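Local coordinates for protein histone-lysine N-methyltransferase, H3 lysine-9 specific SUVH6 (Arabidopsis thaliana, PDB 6A5K) that probably deposits H3K9 methylation on histones, using S-adenosylmethionine as methyl donor, and carries an SRA domain of the kind that recognises methylated DNA, at residues Glu27-Pro32 / Pro315-Gly320; Ile89-Pro92 / Ile97-Met100; Tyr201-Gly206 / Asn211-Gln216; Val323-Thr328 / Asn407-Ser412. The protein carries 1 engineered substitution. All coordinates share one frame; numbering follows the deposited sequence.

Contact 1. Residues Glu27-Pro32 / Pro315-Gly320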
# COMPACT_ATOMS: atom_id res chain seq x y z
N GLU A 27 -4.79 20.26 -2.85
CA GLU A 27 -4.99 21.70 -2.79
C GLU A 27 -4.41 22.40 -4.02
O GLU A 27 -4.98 23.39 -4.50
CB GLU A 27 -4.37 22.26 -1.51
CG GLU A 27 -5.07 21.76 -0.25
CD GLU A 27 -4.38 22.18 1.03
OE1 GLU A 27 -5.09 22.50 2.01
OE2 GLU A 27 -3.13 22.18 1.06
N ASP A 28 -3.31 21.88 -4.55
CA ASP A 28 -2.77 22.43 -5.79
C ASP A 28 -3.67 22.11 -6.99
O ASP A 28 -3.90 22.96 -7.85
CB ASP A 28 -1.36 21.91 -6.06
CG ASP A 28 -0.61 22.78 -7.06
OD1 ASP A 28 -0.46 23.99 -6.79
OD2 ASP A 28 -0.19 22.25 -8.11
N GLU A 29 -4.19 20.89 -7.03
CA GLU A 29 -5.05 20.42 -8.11
C GLU A 29 -6.40 21.14 -8.12
O GLU A 29 -7.12 21.11 -9.12
CB GLU A 29 -5.26 18.90 -8.00
CG GLU A 29 -4.05 18.07 -8.42
CD GLU A 29 -4.15 16.60 -8.01
OE1 GLU A 29 -4.95 16.26 -7.12
OE2 GLU A 29 -3.42 15.77 -8.60
N ALA A 30 -6.72 21.79 -7.01
CA ALA A 30 -7.97 22.54 -6.90
C ALA A 30 -7.89 23.91 -7.56
O ALA A 30 -8.88 24.63 -7.63
CB ALA A 30 -8.36 22.69 -5.45
N LYS A 31 -6.71 24.27 -8.04
CA LYS A 31 -6.49 25.60 -8.61
C LYS A 31 -6.64 25.61 -10.12
O LYS A 31 -6.46 24.58 -10.77
CB LYS A 31 -5.11 26.11 -8.22
CG LYS A 31 -4.90 26.23 -6.73
CD LYS A 31 -3.51 26.73 -6.40
CE LYS A 31 -3.30 26.80 -4.90
NZ LYS A 31 -1.96 27.35 -4.55
N PRO A 32 -6.99 26.78 -10.69
CA PRO A 32 -6.91 26.92 -12.15
C PRO A 32 -5.51 26.55 -12.66
O PRO A 32 -4.54 26.94 -12.02
CB PRO A 32 -7.21 28.40 -12.38
CG PRO A 32 -7.92 28.86 -11.13
CD PRO A 32 -7.37 28.04 -10.02
N PRO A 315 -12.24 13.81 -4.10
CA PRO A 315 -11.64 12.91 -3.11
C PRO A 315 -10.49 12.05 -3.65
O PRO A 315 -9.93 11.25 -2.90
CB PRO A 315 -12.82 12.03 -2.68
CG PRO A 315 -13.73 12.04 -3.85
CD PRO A 315 -13.62 13.41 -4.44
N TYR A 316 -10.16 12.20 -4.93
CA TYR A 316 -9.02 11.51 -5.52
C TYR A 316 -8.02 12.54 -6.03
O TYR A 316 -8.40 13.64 -6.40
CB TYR A 316 -9.45 10.61 -6.69
CG TYR A 316 -10.41 9.49 -6.33
CD1 TYR A 316 -9.96 8.33 -5.70
CD2 TYR A 316 -11.76 9.57 -6.66
CE1 TYR A 316 -10.84 7.30 -5.39
CE2 TYR A 316 -12.64 8.54 -6.35
CZ TYR A 316 -12.18 7.41 -5.71
OH TYR A 316 -13.06 6.40 -5.41
N ASN A 317 -6.74 12.18 -6.07
CA ASN A 317 -5.78 12.99 -6.81
C ASN A 317 -5.91 12.69 -8.30
O ASN A 317 -6.57 11.74 -8.70
CB ASN A 317 -4.34 12.73 -6.33
CG ASN A 317 -4.08 13.29 -4.95
OD1 ASN A 317 -3.71 12.56 -4.04
ND2 ASN A 317 -4.29 14.60 -4.79
N PHE A 318 -5.26 13.50 -9.13
CA PHE A 318 -5.39 13.34 -10.58
C PHE A 318 -4.78 12.03 -11.08
O PHE A 318 -5.06 11.61 -12.20
CB PHE A 318 -4.76 14.53 -11.31
CG PHE A 318 -5.56 15.81 -11.22
CD1 PHE A 318 -6.73 15.86 -10.48
CD2 PHE A 318 -5.13 16.95 -11.88
CE1 PHE A 318 -7.46 17.03 -10.39
CE2 PHE A 318 -5.86 18.13 -11.80
CZ PHE A 318 -7.03 18.17 -11.06
N ASP A 319 -3.96 11.39 -10.25
CA ASP A 319 -3.33 10.13 -10.65
C ASP A 319 -4.15 8.91 -10.22
O ASP A 319 -3.70 7.77 -10.34
CB ASP A 319 -1.90 10.05 -10.10
CG ASP A 319 -1.84 9.96 -8.57
OD1 ASP A 319 -2.88 10.05 -7.89
OD2 ASP A 319 -0.72 9.80 -8.04
N GLY A 320 -5.37 9.14 -9.74
CA GLY A 320 -6.28 8.05 -9.42
C GLY A 320 -6.25 7.56 -7.98
O GLY A 320 -7.14 6.84 -7.55
O HOH W 1 -7.50 16.30 -6.29
O HOH W 2 -2.10 13.42 -9.00
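Glu29, in the last part of helix 5-29, meets Asn317 and Phe318 of the loop 315-320 and supplies the whole helix side of the contact. One residue earlier, Asp28 is directed elsewhere: its carboxylate forms a salt bridge with Arg36 and accepts the backbone N-H groups of Arg37 and Lys38. Glu29 then lays its side chain lengthwise over one face of the Phe318 ring. Its CB sits 3.6 Å from CZ of Phe318, its CG stands over the middle of the ring in a CH-pi contact (3.7 Å to the centroid), and its carboxylate stacks near the CG end, the two planes only 15° apart. The extended chain beyond CG (chi2 167°) carries the carboxylate along the ring to the backbone of the loop. There OE1 accepts a nearly straight bond from ND2 of Asn317 at 2.9 Å, while OE2 takes the backbone N-H of Phe318 at 3.0 Å. The two donors lie out of the carboxylate plane, on opposite sides of it. Each oxygen also receives a water: one bridges OE1 to the carbonyl O of Tyr316, the other sits 2.7 Å from OE2 and accepts weakly from Asp319 N. Four donors therefore grip this buried carboxylate, fix its rotation and would favour its ionised form. Arg22, from the same helix, binds OD1 of Asn317 and forms a salt bridge with Asp319, and Tyr343 stacks with the Phe318 ring. The loop here is a type I beta turn, Asn317 to Gly320, in the pre-SET motif, and Glu29 binds its first two residues.

Contact 2. Residues Ile89-Pro92 / Ile97-Met100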
# COMPACT_ATOMS: atom_id res chain seq x y z
N ILE A 89 16.39 5.88 8.42
CA ILE A 89 16.99 4.74 7.72
C ILE A 89 18.24 5.18 6.97
O ILE A 89 19.25 4.46 6.93
CB ILE A 89 16.00 4.12 6.70
CG1 ILE A 89 14.80 3.51 7.41
CG2 ILE A 89 16.70 3.06 5.84
CD1 ILE A 89 13.73 3.02 6.46
N HIS A 90 18.15 6.34 6.35
CA HIS A 90 19.19 6.89 5.49
C HIS A 90 19.01 8.40 5.54
O HIS A 90 17.97 8.92 5.13
CB HIS A 90 19.05 6.35 4.06
CG HIS A 90 20.17 6.75 3.14
ND1 HIS A 90 21.39 6.10 3.13
CD2 HIS A 90 20.24 7.70 2.19
CE1 HIS A 90 22.16 6.64 2.21
NE2 HIS A 90 21.49 7.63 1.63
N LYS A 91 20.01 9.10 6.07
CA LYS A 91 19.84 10.52 6.37
C LYS A 91 20.05 11.47 5.18
O LYS A 91 19.26 12.41 5.02
CB LYS A 91 20.78 10.92 7.52
CG LYS A 91 20.46 10.23 8.84
CD LYS A 91 19.23 10.84 9.49
CE LYS A 91 18.80 10.06 10.72
NZ LYS A 91 19.94 9.83 11.66
N PRO A 92 21.08 11.25 4.34
CA PRO A 92 21.27 12.20 3.23
C PRO A 92 20.09 12.24 2.28
O PRO A 92 19.54 11.20 1.91
CB PRO A 92 22.52 11.66 2.52
CG PRO A 92 23.25 10.90 3.56
CD PRO A 92 22.18 10.27 4.39
N ILE A 97 25.65 7.34 0.10
CA ILE A 97 26.23 6.68 1.27
C ILE A 97 26.01 7.47 2.56
O ILE A 97 26.29 8.66 2.63
CB ILE A 97 27.75 6.46 1.10
CG1 ILE A 97 28.06 5.69 -0.18
CG2 ILE A 97 28.32 5.71 2.31
CD1 ILE A 97 29.53 5.67 -0.55
N ASP A 98 25.49 6.78 3.57
CA ASP A 98 25.37 7.34 4.91
C ASP A 98 26.29 6.56 5.84
O ASP A 98 26.43 5.32 5.72
CB ASP A 98 23.92 7.28 5.40
CG ASP A 98 23.67 8.23 6.57
OD1 ASP A 98 24.54 9.07 6.87
OD2 ASP A 98 22.58 8.14 7.18
N TYR A 99 26.87 7.28 6.79
CA TYR A 99 27.87 6.72 7.68
C TYR A 99 27.87 7.36 9.06
O TYR A 99 27.21 8.38 9.29
CB TYR A 99 29.26 6.85 7.05
CG TYR A 99 29.68 8.26 6.69
CD1 TYR A 99 29.40 8.78 5.44
CD2 TYR A 99 30.37 9.05 7.60
CE1 TYR A 99 29.78 10.06 5.10
CE2 TYR A 99 30.76 10.34 7.27
CZ TYR A 99 30.46 10.84 6.01
OH TYR A 99 30.84 12.11 5.67
N MSE A 100 28.61 6.76 9.98
CA MSE A 100 28.64 7.24 11.35
C MSE A 100 30.00 6.97 11.97
O MSE A 100 30.74 6.11 11.50
CB MSE A 100 27.52 6.60 12.18
CG MSE A 100 27.84 5.20 12.71
SE MSE A 100 26.35 4.38 13.70
CE MSE A 100 27.40 3.05 14.66
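Asp98, the residue most buried here, pushes its carboxylate from the start of strand 97-102 into the bend formed by His90, Lys91 and Pro92. CG lies anti to the backbone N (chi1 -162°), which sends OD2 to the backbone N-H of Lys91: the bond is 3.0 Å long with an angle of 161° at the hydrogen, and the donor approaches from well above the carboxylate plane. OD1 has His64 NE2 as its main partner and accepts only weakly from Tyr99 N, so both oxygens of this buried group are engaged. His90 passes Asp98 in the opposite direction, its ring almost perpendicular to the carboxylate. ND1 of the ring comes to 3.6 Å from CB of Asp98, and CE1 approaches the backbone N of Asp98 equally closely. Neither is a polar bond; the imidazole is held by Ser110 OG at ND1 and by the carbonyl O of Ala95 at NE2. Pro92 completes the wrapping. Its CD rests 3.3 Å from CG of Asp98 and also lies 3.8 Å above the His90 ring plane, toward the rim. The proline thus touches both flat groups at once. Lys91 adds its CB, 3.3 Å from OD2, whereas its ammonium NZ is 5.5 Å away and could bear on the carboxylate only through longer-range attraction. Within the SRA domain, this bend leads out of helix 81-87 and back into strand 97-102; that strand pairs antiparallel with strand 105-113, which supplies Ser110, while Ile97 packs on helix 156-167.

Contact 3. Residues Tyr201-Gly206 / Asn211-Gln216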
# COMPACT_ATOMS: atom_id res chain seq x y z
N TYR A 201 36.86 -3.63 -2.22
CA TYR A 201 36.63 -2.53 -3.13
C TYR A 201 37.76 -2.43 -4.14
O TYR A 201 38.85 -2.99 -3.95
CB TYR A 201 36.45 -1.21 -2.38
CG TYR A 201 37.73 -0.54 -1.93
CD1 TYR A 201 38.26 0.52 -2.65
CD2 TYR A 201 38.39 -0.95 -0.79
CE1 TYR A 201 39.43 1.14 -2.25
CE2 TYR A 201 39.56 -0.34 -0.38
CZ TYR A 201 40.07 0.71 -1.11
OH TYR A 201 41.23 1.33 -0.71
N TRP A 202 37.51 -1.74 -5.23
CA TRP A 202 38.53 -1.52 -6.22
C TRP A 202 38.27 -0.22 -6.92
O TRP A 202 37.29 0.46 -6.67
CB TRP A 202 38.59 -2.68 -7.22
CG TRP A 202 37.34 -2.87 -8.02
CD1 TRP A 202 37.09 -2.38 -9.26
CD2 TRP A 202 36.18 -3.62 -7.63
NE1 TRP A 202 35.84 -2.78 -9.68
CE2 TRP A 202 35.26 -3.54 -8.70
CE3 TRP A 202 35.83 -4.36 -6.50
CZ2 TRP A 202 34.01 -4.16 -8.66
CZ3 TRP A 202 34.59 -4.98 -6.46
CH2 TRP A 202 33.69 -4.88 -7.54
N GLN A 203 39.17 0.12 -7.83
CA GLN A 203 39.17 1.42 -8.43
C GLN A 203 39.35 1.25 -9.94
O GLN A 203 40.23 0.52 -10.38
CB GLN A 203 40.27 2.25 -7.76
CG GLN A 203 40.64 3.54 -8.40
CD GLN A 203 41.39 4.45 -7.44
OE1 GLN A 203 41.99 3.99 -6.47
NE2 GLN A 203 41.33 5.75 -7.69
N GLN A 204 38.49 1.89 -10.73
CA GLN A 204 38.53 1.73 -12.18
C GLN A 204 38.05 2.98 -12.91
O GLN A 204 37.47 3.88 -12.30
CB GLN A 204 37.67 0.53 -12.61
CG GLN A 204 36.21 0.67 -12.25
CD GLN A 204 35.36 -0.48 -12.76
OE1 GLN A 204 35.55 -1.63 -12.37
NE2 GLN A 204 34.42 -0.17 -13.65
N VAL A 205 38.28 3.03 -14.22
CA VAL A 205 37.74 4.13 -15.02
C VAL A 205 36.23 3.96 -15.16
O VAL A 205 35.75 2.87 -15.46
CB VAL A 205 38.39 4.19 -16.41
CG1 VAL A 205 37.71 5.25 -17.27
CG2 VAL A 205 39.88 4.48 -16.29
N GLY A 206 35.49 5.03 -14.92
CA GLY A 206 34.05 5.03 -15.13
C GLY A 206 33.68 5.56 -16.50
O GLY A 206 32.74 5.08 -17.13
N ASN A 211 37.94 8.38 -12.95
CA ASN A 211 38.18 7.34 -11.96
C ASN A 211 37.04 7.16 -10.93
O ASN A 211 36.56 8.15 -10.37
CB ASN A 211 39.48 7.66 -11.24
CG ASN A 211 40.15 6.46 -10.66
OD1 ASN A 211 39.66 5.88 -9.70
ND2 ASN A 211 41.28 6.06 -11.24
N VAL A 212 36.62 5.92 -10.69
CA VAL A 212 35.58 5.65 -9.69
C VAL A 212 35.89 4.46 -8.78
O VAL A 212 36.62 3.54 -9.16
CB VAL A 212 34.20 5.40 -10.35
CG1 VAL A 212 33.75 6.61 -11.15
CG2 VAL A 212 34.24 4.15 -11.22
N PHE A 213 35.30 4.47 -7.59
CA PHE A 213 35.40 3.34 -6.67
C PHE A 213 34.20 2.42 -6.79
O PHE A 213 33.07 2.87 -6.94
CB PHE A 213 35.52 3.84 -5.22
CG PHE A 213 36.80 4.57 -4.94
CD1 PHE A 213 36.86 5.95 -5.04
CD2 PHE A 213 37.95 3.87 -4.60
CE1 PHE A 213 38.04 6.62 -4.78
CE2 PHE A 213 39.13 4.54 -4.34
CZ PHE A 213 39.18 5.91 -4.44
N LYS A 214 34.47 1.11 -6.72
CA LYS A 214 33.41 0.12 -6.72
C LYS A 214 33.59 -0.81 -5.53
O LYS A 214 34.71 -1.11 -5.13
CB LYS A 214 33.40 -0.67 -8.03
CG LYS A 214 33.13 0.19 -9.26
CD LYS A 214 32.16 -0.48 -10.21
CE LYS A 214 31.78 0.44 -11.35
NZ LYS A 214 30.69 -0.13 -12.19
N PHE A 215 32.48 -1.27 -4.97
CA PHE A 215 32.47 -2.06 -3.74
C PHE A 215 31.65 -3.33 -3.96
O PHE A 215 30.60 -3.28 -4.60
CB PHE A 215 31.87 -1.25 -2.57
CG PHE A 215 32.58 0.05 -2.30
CD1 PHE A 215 32.30 1.18 -3.05
CD2 PHE A 215 33.51 0.15 -1.27
CE1 PHE A 215 32.95 2.38 -2.80
CE2 PHE A 215 34.16 1.34 -1.01
CZ PHE A 215 33.88 2.46 -1.78
N GLN A 216 32.12 -4.45 -3.44
CA GLN A 216 31.30 -5.66 -3.47
C GLN A 216 30.73 -5.94 -2.09
O GLN A 216 31.47 -6.01 -1.11
CB GLN A 216 32.11 -6.87 -3.96
CG GLN A 216 31.35 -8.18 -3.84
CD GLN A 216 32.11 -9.34 -4.44
OE1 GLN A 216 32.32 -9.38 -5.65
NE2 GLN A 216 32.51 -10.29 -3.61
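Trp202 N donates to Lys214 O and Lys214 N to Trp202 O, each at 2.9 Å, and Gln204 and Val212 pair in the same way; Val212 N to Gln204 O measures 2.7 Å. Non-hydrogen-bonded pairs alternate with them: Gln203-Phe213 between the two, Tyr201-Phe215 and Val205-Asn211 beyond them; CA-H groups such as that of Phe213 approach carbonyl oxygens. This is the end of the antiparallel beta hairpin formed by strands 190-205 and 211-219 in the SRA domain, beside strand 126-130. Apolar contacts differ by face. On the Tyr201 face, CB of Tyr201 meets CD2 of Phe215 at 3.4 Å; their rings are near parallel but slid apart, while the edge of the Tyr201 ring meets CD2 of Phe213. Helix 156-167 packs against Tyr201, Phe213 and Phe215 on this face. On the other face, CB of Lys214 stands over the Trp202 indole in a CH-pi contact, 3.8 Å from the centroid of the five-membered ring. A side-chain bond keeps the indole there: NE1 donates in the ring plane to OE1 of Gln204 at 2.9 Å. Both residues place CG between backbone N and carbonyl carbon (chi1 62° and 61°), which brings NE1 and OE1 together.

Contact 4. Residues Val323-Thr328 / Asn407-Ser412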
# COMPACT_ATOMS: atom_id res chain seq x y z
N VAL A 323 -7.26 10.43 -1.83
CA VAL A 323 -6.52 11.37 -0.99
C VAL A 323 -6.50 10.88 0.45
O VAL A 323 -5.48 10.94 1.14
CB VAL A 323 -7.13 12.79 -1.06
CG1 VAL A 323 -6.42 13.73 -0.10
CG2 VAL A 323 -7.07 13.33 -2.50
N GLY A 324 -7.65 10.40 0.91
CA GLY A 324 -7.80 9.85 2.24
C GLY A 324 -9.19 9.28 2.40
O GLY A 324 -10.10 9.61 1.63
N ALA A 325 -9.35 8.41 3.39
CA ALA A 325 -10.64 7.81 3.68
C ALA A 325 -11.65 8.89 4.05
O ALA A 325 -11.29 9.92 4.62
CB ALA A 325 -10.52 6.80 4.81
N LYS A 326 -12.91 8.66 3.69
CA LYS A 326 -14.03 9.52 4.06
C LYS A 326 -15.20 8.60 4.38
O LYS A 326 -15.17 7.42 4.01
CB LYS A 326 -14.41 10.49 2.93
CG LYS A 326 -13.30 11.41 2.47
CD LYS A 326 -13.80 12.37 1.40
CE LYS A 326 -14.70 13.44 2.00
NZ LYS A 326 -15.28 14.32 0.95
N PRO A 327 -16.24 9.12 5.06
CA PRO A 327 -17.43 8.29 5.27
C PRO A 327 -17.99 7.75 3.96
O PRO A 327 -18.26 6.55 3.85
CB PRO A 327 -18.41 9.26 5.94
CG PRO A 327 -17.52 10.22 6.67
CD PRO A 327 -16.32 10.40 5.78
N THR A 328 -18.14 8.62 2.97
CA THR A 328 -18.65 8.22 1.67
C THR A 328 -17.97 8.99 0.54
O THR A 328 -17.73 10.20 0.65
CB THR A 328 -20.19 8.44 1.56
OG1 THR A 328 -20.84 7.92 2.73
CG2 THR A 328 -20.76 7.74 0.33
N ASN A 407 -20.55 2.05 9.48
CA ASN A 407 -19.72 2.36 10.66
C ASN A 407 -18.27 1.87 10.62
O ASN A 407 -17.76 1.34 11.60
CB ASN A 407 -20.35 1.78 11.94
CG ASN A 407 -21.76 2.29 12.18
OD1 ASN A 407 -22.72 1.54 12.05
ND2 ASN A 407 -21.88 3.57 12.50
N ARG A 408 -17.60 2.05 9.49
CA ARG A 408 -16.23 1.58 9.38
C ARG A 408 -15.24 2.68 9.08
O ARG A 408 -14.03 2.44 9.06
CB ARG A 408 -16.12 0.51 8.31
CG ARG A 408 -16.81 -0.77 8.70
CD ARG A 408 -16.79 -1.69 7.54
NE ARG A 408 -17.61 -2.86 7.77
CZ ARG A 408 -17.14 -4.03 8.14
NH1 ARG A 408 -15.83 -4.20 8.34
NH2 ARG A 408 -17.97 -5.04 8.30
N TYR A 409 -15.74 3.88 8.81
CA TYR A 409 -14.86 4.99 8.55
C TYR A 409 -14.02 5.26 9.81
O TYR A 409 -14.55 5.43 10.91
CB TYR A 409 -15.64 6.24 8.14
CG TYR A 409 -14.80 7.49 8.16
CD1 TYR A 409 -13.70 7.63 7.32
CD2 TYR A 409 -15.11 8.53 9.02
CE1 TYR A 409 -12.93 8.77 7.34
CE2 TYR A 409 -14.34 9.68 9.04
CZ TYR A 409 -13.25 9.79 8.20
OH TYR A 409 -12.49 10.93 8.24
N ASP A 410 -12.71 5.26 9.63
CA ASP A 410 -11.78 5.58 10.69
C ASP A 410 -11.22 6.96 10.44
O ASP A 410 -10.55 7.18 9.43
CB ASP A 410 -10.66 4.53 10.77
CG ASP A 410 -9.79 4.68 12.00
OD1 ASP A 410 -9.57 5.83 12.45
OD2 ASP A 410 -9.34 3.66 12.54
N ASN A 411 -11.48 7.89 11.36
CA ASN A 411 -11.05 9.27 11.18
C ASN A 411 -9.72 9.60 11.88
O ASN A 411 -9.39 10.77 12.04
CB ASN A 411 -12.14 10.24 11.66
CG ASN A 411 -12.39 10.14 13.16
OD1 ASN A 411 -11.76 9.35 13.87
ND2 ASN A 411 -13.33 10.95 13.67
N SER A 412 -8.97 8.58 12.29
CA SER A 412 -7.70 8.79 13.00
C SER A 412 -6.75 9.69 12.21
O SER A 412 -6.19 10.67 12.74
CB SER A 412 -7.01 7.45 13.29
OG SER A 412 -7.82 6.60 14.08
O HOH W 3 -12.11 12.26 5.98
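The junction between the pre-SET motif and the SET domain brings Tyr409, in the loop between strand 402-406 and helix 412-420, against the backbone of Ala325, Lys326 and Pro327. The Tyr409 ring carries nearly all of the second side. Its CG is anti to the backbone N (chi1 167°), which places the ring beside the 325-327 backbone, with one face to Pro327. On that face CD of Pro327 stands over the ring centre in a CH-pi contact, 3.8 Å from the centroid and 5° off the normal, while CG touches CD2 of Tyr409. The two side chains run side by side in the same direction. Nearer the hydroxyl, CE1 of Tyr409 meets the carbonyl O of Ala325 at 3.4 Å and CB of Ala325 at 4.0 Å. No direct hydrogen bond joins the segments. A water does so instead, donating to Ala325 O at 2.8 Å and lying 2.6 Å from Tyr409 OH.

The backbone N of Asn411 lies above the opposite face of the ring, offset toward the rim; the chain here forms an Asx turn. In this turn OD1 of Asp410 accepts from the backbone N of Ser412 at 2.8 Å and from its hydroxyl OG, just as helix 412-420 begins. The pre-SET side is tied to the SET domain independently: the carbonyl O of Lys326 accepts from NE2 of Gln464, and CB of Ala325 touches Tyr462, both on strand 461-467.

How the contacts relate
The contacts fall into two groups. Contacts 2 and 3 both belong to the SRA domain and reach the same sheet, with centres about 20 Å apart and nearest atoms about 5 Å apart. Contacts 1 and 4 share the pre-SET loop and touch directly: Pro315 O and Val323 N probably share a hydrogen bond of 3.0 Å, and Val323 packs on Tyr316 and Asn317. The loop thus faces helix 5-29 at one end and the SET domain at the other. Contact 1's Tyr316 side chain lies about 10 Å from a zinc ion, and contact 4 reaches into the SET domain, which binds S-adenosylmethionine. Contacts 3 and 4 are farthest apart, about 52 Å between centres.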